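Local coordinates for protein L-fuculose phosphate aldolase (Streptococcus pneumoniae, PDB 4C24) that is a zinc-binding enzyme of the class II aldolase and adducin family, built as an assembly of four copies of one chain, at residues R74-S77 / S78-M82; H118-I121 / A122-G125; Y186-A189 / K190-G193. All blocks are in the same frame, centred on the assembly; numbering follows the deposited sequence. Where two conformers were deposited one is given.

The three contacts are local, follow one another along the chain, and neither nest nor cross. Interaction 1 comes first, in the turn that leads from the loop after strand 69-71 into helix 80-89, beside a bound sulfate. Interaction 2 lies in the connection between helix 103-110 and strand 130-131, where residues 119-123 form a 3-10 turn that rests on helices 169-192 and 200-210. Interaction 3 follows in the last turns of helix 169-192. Interactions 2 and 3 have centres about 18 Å apart on one side of the chain's centre, and both touch the second subunit; interaction 1, on the opposite side, meets no other chain of the assembly.

Interaction 1 of 3, residues R74-S77 / S78-M82; sequences RLPS and SEWYM. With SO4 (sulfate ion), chain E.
The indole of W80 presents its edge to the carbonyl oxygen of S77, which lies in the ring plane 3.1 Å from CD1, while CB of Y81 sits over one face, toward the rim. P76 lies beside the indole and points the same way, its CG approaching CD1 obliquely at 4.0 Å. This placement follows from the first torsion of W80 (chi1 67°), which sets CG between the backbone N and the carbonyl carbon and turns the ring back beside P76, CD1 edge toward S77 O. The puckered proline ring and the broad indole both rest on I45 and M63, from neighbouring strands of the sheet.

Behind them the backbone makes a type I beta turn from S77 to W80, closed by the bond from W80 N to S77 O (3.1 Å); the donor stands well above the carbonyl plane. S77 adds an ST turn: with OG anti to its own N (chi1 169°), the hydroxyl swings forward and accepts from E79 N at 3.0 Å, just where helix 80-89 begins. Small and both donor and acceptor, serine suits this place, for the same OG also donates to O4 of the sulfate ion, 2.7 Å away.

S78 grips a second oxygen of the anion. Its N reaches O1 at 2.8 Å in an almost straight bond (177°), and its OG donates to that same O1 at 3.1 Å. N32, S48 and G49 complete the pocket, while E79 leads off toward the zinc site and H160. The sulfate is thus held by neutral N-H and O-H donors near the start of a helix, whose dipole would probably favour a negative guest; the pocket has the character of an anion site, although the sulfate itself probably came from the crystallisation liquor.

Interaction 2 of 3, residues H118-I121 / A122-G125; sequences HYMI and AVAG
A122 opens the second half by donating its N to Y119 O at 3.1 Å, and its small CB tucks in beside that same oxygen while facing M206 and F210 of helix 200-210. V123 repeats the step one residue on, with N to M120 O. Its CG1 meets CE of M120 at 3.9 Å; the methionine gets there because its flexible chain bends at chi2 (-62°) and again at chi3, folding the methyl round toward the valine, and both residues lie on E178. Successive i to i+3 bonds of this kind define a 3-10 turn. At its start, ND1 of H118 accepts from M120 N (3.0 Å), while NE2 of that ring bonds to H160 O of the second subunit. Y119 packs against H100 and H160 of that subunit, two residues of its zinc site.

A124 donates its N to I121 O at 2.8 Å, and its methyl group packs on V179. At G125 the N reaches the same I121 O at 3.1 Å, giving that oxygen two donors. Phi near 153° is a backbone shape that glycine can take, having no CB to meet the carbonyl oxygen of A124.

Interaction 3 of 3, residues Y186-A189 / K190-G193; sequences YCLA and KNFG
N191 folds back toward C187 because its CG stands anti to the carbonyl carbon (chi1 -71°), which lays the amide alongside the preceding turn. From there OD1 is joined to C187 O through one water, which donates to OD1 at 2.7 Å and to C187 O at 2.8 Å. The polar amide thereby suits a position where a backbone carbonyl takes a donor beyond its helical partner. F192 takes another course, its CG anti to its own N (chi1 -170°), and the ring leads away to meet Y186 of the second subunit, the two planes at about 55°.

This is the C-terminal part of helix 169-192, whose regular bonds run from K190 N to Y186 O (2.9 Å) and from N191 N to C187 O (3.2 Å). Two residues on from C187, A189 O accepts twice, from F192 N, well above the carbonyl plane, and from G193 N at 3.0 Å, nearly along the C=O axis. A189, with just a methyl group, packs against L110 of the second subunit and P195 of its own chain. K190 keeps its CB against Y186 O and C187 O and packs on F192 of the third subunit. N191 packs on N191 of both the second and the third subunit.

Interaction 1 of 3, residues R74-S77 / S78-M82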
loop_
_atom_site.group_PDB
_atom_site.type_symbol
_atom_site.label_atom_id
_atom_site.label_comp_id
_atom_site.label_asym_id
_atom_site.label_seq_id
_atom_site.Cartn_x
_atom_site.Cartn_y
_atom_site.Cartn_z
ATOM N N ARG A 74 6.275 32.444 12.763
ATOM C CA ARG A 74 6.514 31.035 13.094
ATOM C C ARG A 74 7.984 30.762 13.031
ATOM O O ARG A 74 8.698 31.421 12.302
ATOM C CB ARG A 74 5.818 30.102 12.108
ATOM C CG ARG A 74 4.306 30.174 12.128
ATOM C CD ARG A 74 3.734 29.703 13.453
ATOM N NE ARG A 74 2.291 29.538 13.338
ATOM C CZ ARG A 74 1.499 29.024 14.276
ATOM N NH1 ARG A 74 1.997 28.606 15.432
ATOM N NH2 ARG A 74 0.201 28.926 14.043
ATOM N N LEU A 75 8.422 29.798 13.827
ATOM C CA LEU A 75 9.763 29.251 13.682
ATOM C C LEU A 75 9.840 28.513 12.359
ATOM O O LEU A 75 8.927 27.748 12.005
ATOM C CB LEU A 75 10.105 28.316 14.840
ATOM C CG LEU A 75 10.374 28.947 16.219
ATOM C CD1 LEU A 75 11.072 27.939 17.121
ATOM C CD2 LEU A 75 11.193 30.228 16.133
ATOM N N PRO A 76 10.927 28.745 11.603
ATOM C CA PRO A 76 11.102 28.026 10.352
ATOM C C PRO A 76 11.384 26.551 10.626
ATOM O O PRO A 76 11.784 26.176 11.745
ATOM C CB PRO A 76 12.344 28.676 9.739
ATOM C CG PRO A 76 13.093 29.228 10.899
ATOM C CD PRO A 76 12.029 29.689 11.856
ATOM N N SER A 77 11.139 25.741 9.610
ATOM C CA SER A 77 11.528 24.315 9.639
ATOM C C SER A 77 12.874 24.152 10.339
ATOM O O SER A 77 13.788 24.940 10.093
ATOM C CB SER A 77 11.690 23.807 8.227
ATOM O OG SER A 77 12.293 22.522 8.232
ATOM N N SER A 78 13.002 23.111 11.167
ATOM C CA SER A 78 14.303 22.838 11.812
ATOM C C SER A 78 15.388 22.598 10.768
ATOM O O SER A 78 16.574 22.750 11.082
ATOM C CB SER A 78 14.241 21.624 12.738
ATOM O OG SER A 78 13.811 20.476 12.047
ATOM N N GLU A 79 15.008 22.262 9.543
ATOM C CA GLU A 79 15.997 21.961 8.487
ATOM C C GLU A 79 16.323 23.147 7.573
ATOM O O GLU A 79 16.848 22.984 6.469
ATOM C CB GLU A 79 15.553 20.751 7.653
ATOM C CG GLU A 79 15.345 19.491 8.474
ATOM C CD GLU A 79 16.625 18.883 9.053
ATOM O OE1 GLU A 79 17.731 19.478 8.997
ATOM O OE2 GLU A 79 16.467 17.788 9.608
ATOM N N TRP A 80 15.952 24.362 8.017
ATOM C CA TRP A 80 16.111 25.515 7.173
ATOM C C TRP A 80 17.505 25.717 6.640
ATOM O O TRP A 80 17.660 26.131 5.505
ATOM C CB TRP A 80 15.609 26.785 7.889
ATOM C CG TRP A 80 16.468 27.166 9.072
ATOM C CD1 TRP A 80 16.288 26.799 10.379
ATOM C CD2 TRP A 80 17.664 27.968 9.044
ATOM N NE1 TRP A 80 17.314 27.298 11.164
ATOM C CE2 TRP A 80 18.171 28.013 10.379
ATOM C CE3 TRP A 80 18.377 28.606 8.022
ATOM C CZ2 TRP A 80 19.349 28.707 10.713
ATOM C CZ3 TRP A 80 19.539 29.298 8.349
ATOM C CH2 TRP A 80 20.012 29.346 9.691
ATOM N N TYR A 81 18.527 25.341 7.430
ATOM C CA TYR A 81 19.883 25.544 6.966
ATOM C C TYR A 81 20.320 24.478 5.965
ATOM O O TYR A 81 21.062 24.778 5.020
ATOM C CB TYR A 81 20.833 25.700 8.140
ATOM C CG TYR A 81 22.253 25.996 7.737
ATOM C CD1 TYR A 81 22.591 27.096 6.944
ATOM C CD2 TYR A 81 23.272 25.162 8.168
ATOM C CE1 TYR A 81 23.901 27.370 6.590
ATOM C CE2 TYR A 81 24.577 25.408 7.806
ATOM C CZ TYR A 81 24.905 26.493 7.024
ATOM O OH TYR A 81 26.188 26.751 6.661
ATOM N N MET A 82 19.745 23.283 6.083
ATOM C CA MET A 82 19.979 22.275 5.055
ATOM C C MET A 82 19.462 22.740 3.693
ATOM O O MET A 82 20.076 22.525 2.668
ATOM C CB MET A 82 19.383 20.937 5.464
ATOM C CG MET A 82 19.454 19.899 4.377
ATOM S SD MET A 82 19.128 18.227 4.961
ATOM C CE MET A 82 17.412 18.433 5.453
HETATM S S SO4 E . 10.207 20.503 10.596
HETATM O O1 SO4 E . 10.840 21.393 11.593
HETATM O O2 SO4 E . 11.010 19.276 10.559
HETATM O O3 SO4 E . 8.841 20.281 11.112
HETATM O O4 SO4 E . 10.207 21.112 9.248
#

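Interaction 2 of 3, residues H118-I121 / A122-G125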
loop_
_atom_site.group_PDB
_atom_site.type_symbol
_atom_site.label_atom_id
_atom_site.label_comp_id
_atom_site.label_asym_id
_atom_site.label_seq_id
_atom_site.Cartn_x
_atom_site.Cartn_y
_atom_site.Cartn_z
ATOM N N HIS A 118 16.869 1.234 -12.325
ATOM C CA HIS A 118 15.836 1.734 -13.215
ATOM C C HIS A 118 16.317 3.010 -13.854
ATOM O O HIS A 118 16.912 3.862 -13.169
ATOM C CB HIS A 118 14.555 2.003 -12.442
ATOM C CG HIS A 118 13.370 2.169 -13.331
ATOM N ND1 HIS A 118 13.124 3.338 -14.020
ATOM C CD2 HIS A 118 12.397 1.297 -13.690
ATOM C CE1 HIS A 118 12.029 3.181 -14.751
ATOM N NE2 HIS A 118 11.573 1.952 -14.576
ATOM N N TYR A 119 16.067 3.165 -15.154
ATOM C CA TYR A 119 16.587 4.326 -15.886
ATOM C C TYR A 119 16.059 5.687 -15.406
ATOM O O TYR A 119 16.708 6.705 -15.617
ATOM C CB TYR A 119 16.390 4.183 -17.389
ATOM C CG TYR A 119 15.024 4.543 -17.886
ATOM C CD1 TYR A 119 14.749 5.852 -18.238
ATOM C CD2 TYR A 119 14.013 3.587 -17.997
ATOM C CE1 TYR A 119 13.501 6.219 -18.691
ATOM C CE2 TYR A 119 12.746 3.961 -18.453
ATOM C CZ TYR A 119 12.517 5.279 -18.805
ATOM O OH TYR A 119 11.265 5.646 -19.245
ATOM N N MET A 120 14.897 5.680 -14.751
ATOM C CA MET A 120 14.282 6.946 -14.328
ATOM C C MET A 120 15.057 7.695 -13.260
ATOM O O MET A 120 14.797 8.867 -12.967
ATOM C CB MET A 120 12.844 6.722 -13.882
ATOM C CG MET A 120 11.896 6.539 -15.045
ATOM S SD MET A 120 11.781 7.972 -16.132
ATOM C CE MET A 120 11.468 9.277 -14.971
ATOM N N ILE A 121 16.040 7.042 -12.650
ATOM C CA ILE A 121 16.854 7.714 -11.661
ATOM C C ILE A 121 17.587 8.899 -12.292
ATOM O O ILE A 121 18.052 9.762 -11.586
ATOM C CB ILE A 121 17.814 6.740 -10.924
ATOM C CG1 ILE A 121 18.266 7.356 -9.593
ATOM C CG2 ILE A 121 18.979 6.273 -11.816
ATOM C CD1 ILE A 121 17.114 7.827 -8.723
ATOM N N ALA A 122 17.731 8.907 -13.615
ATOM C CA ALA A 122 18.372 10.032 -14.313
ATOM C C ALA A 122 17.740 11.407 -14.053
ATOM O O ALA A 122 18.371 12.427 -14.298
ATOM C CB ALA A 122 18.458 9.767 -15.798
ATOM N N VAL A 123 16.529 11.434 -13.510
ATOM C CA VAL A 123 16.012 12.727 -13.034
ATOM C C VAL A 123 16.875 13.328 -11.916
ATOM O O VAL A 123 16.904 14.534 -11.727
ATOM C CB VAL A 123 14.537 12.667 -12.593
ATOM C CG1 VAL A 123 13.656 12.230 -13.753
ATOM C CG2 VAL A 123 14.353 11.796 -11.348
ATOM N N ALA A 124 17.588 12.479 -11.167
ATOM C CA ALA A 124 18.467 12.948 -10.128
ATOM C C ALA A 124 19.952 12.840 -10.489
ATOM O O ALA A 124 20.736 13.672 -10.071
ATOM C CB ALA A 124 18.170 12.208 -8.844
ATOM N N GLY A 125 20.318 11.829 -11.272
ATOM C CA GLY A 125 21.722 11.590 -11.659
ATOM C C GLY A 125 21.929 10.120 -11.952
ATOM O O GLY A 125 20.973 9.365 -12.036
#

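Interaction 3 of 3, residues Y186-A189 / K190-G193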
loop_
_atom_site.group_PDB
_atom_site.type_symbol
_atom_site.label_atom_id
_atom_site.label_comp_id
_atom_site.label_asym_id
_atom_site.label_seq_id
_atom_site.Cartn_x
_atom_site.Cartn_y
_atom_site.Cartn_z
ATOM N N TYR A 186 14.520 -0.894 -6.476
ATOM C CA TYR A 186 15.866 -1.444 -6.167
ATOM C C TYR A 186 15.782 -2.353 -4.957
ATOM O O TYR A 186 16.357 -3.474 -4.952
ATOM C CB TYR A 186 16.829 -0.315 -5.911
ATOM C CG TYR A 186 18.238 -0.740 -5.567
ATOM C CD1 TYR A 186 18.966 -1.508 -6.437
ATOM C CD2 TYR A 186 18.822 -0.336 -4.387
ATOM C CE1 TYR A 186 20.262 -1.854 -6.121
ATOM C CE2 TYR A 186 20.117 -0.679 -4.051
ATOM C CZ TYR A 186 20.825 -1.432 -4.936
ATOM O OH TYR A 186 22.120 -1.787 -4.602
ATOM N N CYS A 187 15.120 -1.911 -3.908
ATOM C CA CYS A 187 15.021 -2.715 -2.693
ATOM C C CYS A 187 14.277 -4.019 -2.936
ATOM O O CYS A 187 14.676 -5.097 -2.495
ATOM C CB CYS A 187 14.294 -1.916 -1.608
ATOM S SG CYS A 187 15.318 -0.661 -0.841
ATOM N N LEU A 188 13.152 -3.940 -3.632
ATOM C CA LEU A 188 12.375 -5.115 -3.919
ATOM C C LEU A 188 13.173 -6.074 -4.808
ATOM O O LEU A 188 13.110 -7.306 -4.612
ATOM C CB LEU A 188 11.042 -4.740 -4.598
ATOM C CG LEU A 188 10.113 -3.960 -3.699
ATOM C CD1 LEU A 188 8.879 -3.613 -4.509
ATOM C CD2 LEU A 188 9.703 -4.627 -2.438
ATOM N N ALA A 189 13.918 -5.540 -5.775
ATOM C CA ALA A 189 14.719 -6.416 -6.644
ATOM C C ALA A 189 15.762 -7.119 -5.802
ATOM O O ALA A 189 15.993 -8.306 -6.033
ATOM C CB ALA A 189 15.353 -5.633 -7.768
ATOM N N LYS A 190 16.328 -6.419 -4.831
ATOM C CA LYS A 190 17.405 -7.009 -3.991
ATOM C C LYS A 190 16.844 -8.215 -3.223
ATOM O O LYS A 190 17.580 -9.166 -2.891
ATOM C CB LYS A 190 18.024 -5.956 -3.064
ATOM C CG LYS A 190 19.279 -6.423 -2.333
ATOM C CD LYS A 190 20.473 -6.378 -3.272
ATOM C CE LYS A 190 21.764 -6.683 -2.534
ATOM N NZ LYS A 190 22.909 -6.746 -3.484
ATOM N N ASN A 191 15.588 -8.181 -2.831
ATOM C CA ASN A 191 14.985 -9.318 -2.169
ATOM C C ASN A 191 14.936 -10.593 -3.004
ATOM O O ASN A 191 14.999 -11.708 -2.460
ATOM C CB ASN A 191 13.561 -8.977 -1.731
ATOM C CG ASN A 191 13.541 -8.018 -0.585
ATOM O OD1 ASN A 191 14.514 -7.892 0.161
ATOM N ND2 ASN A 191 12.412 -7.308 -0.429
ATOM N N PHE A 192 14.816 -10.424 -4.318
ATOM C CA PHE A 192 14.600 -11.548 -5.236
ATOM C C PHE A 192 15.952 -12.071 -5.702
ATOM O O PHE A 192 16.170 -13.297 -5.761
ATOM C CB PHE A 192 13.801 -11.067 -6.448
ATOM C CG PHE A 192 13.325 -12.165 -7.338
ATOM C CD1 PHE A 192 14.232 -12.875 -8.167
ATOM C CD2 PHE A 192 11.987 -12.503 -7.388
ATOM C CE1 PHE A 192 13.792 -13.902 -8.986
ATOM C CE2 PHE A 192 11.557 -13.530 -8.208
ATOM C CZ PHE A 192 12.455 -14.231 -9.015
ATOM N N GLY A 193 16.842 -11.150 -6.047
ATOM C CA GLY A 193 18.120 -11.511 -6.691
ATOM C C GLY A 193 19.018 -10.300 -6.828
ATOM O O GLY A 193 18.998 -9.397 -5.976
HETATM O O HOH W 1 15.702 -5.422 0.109
#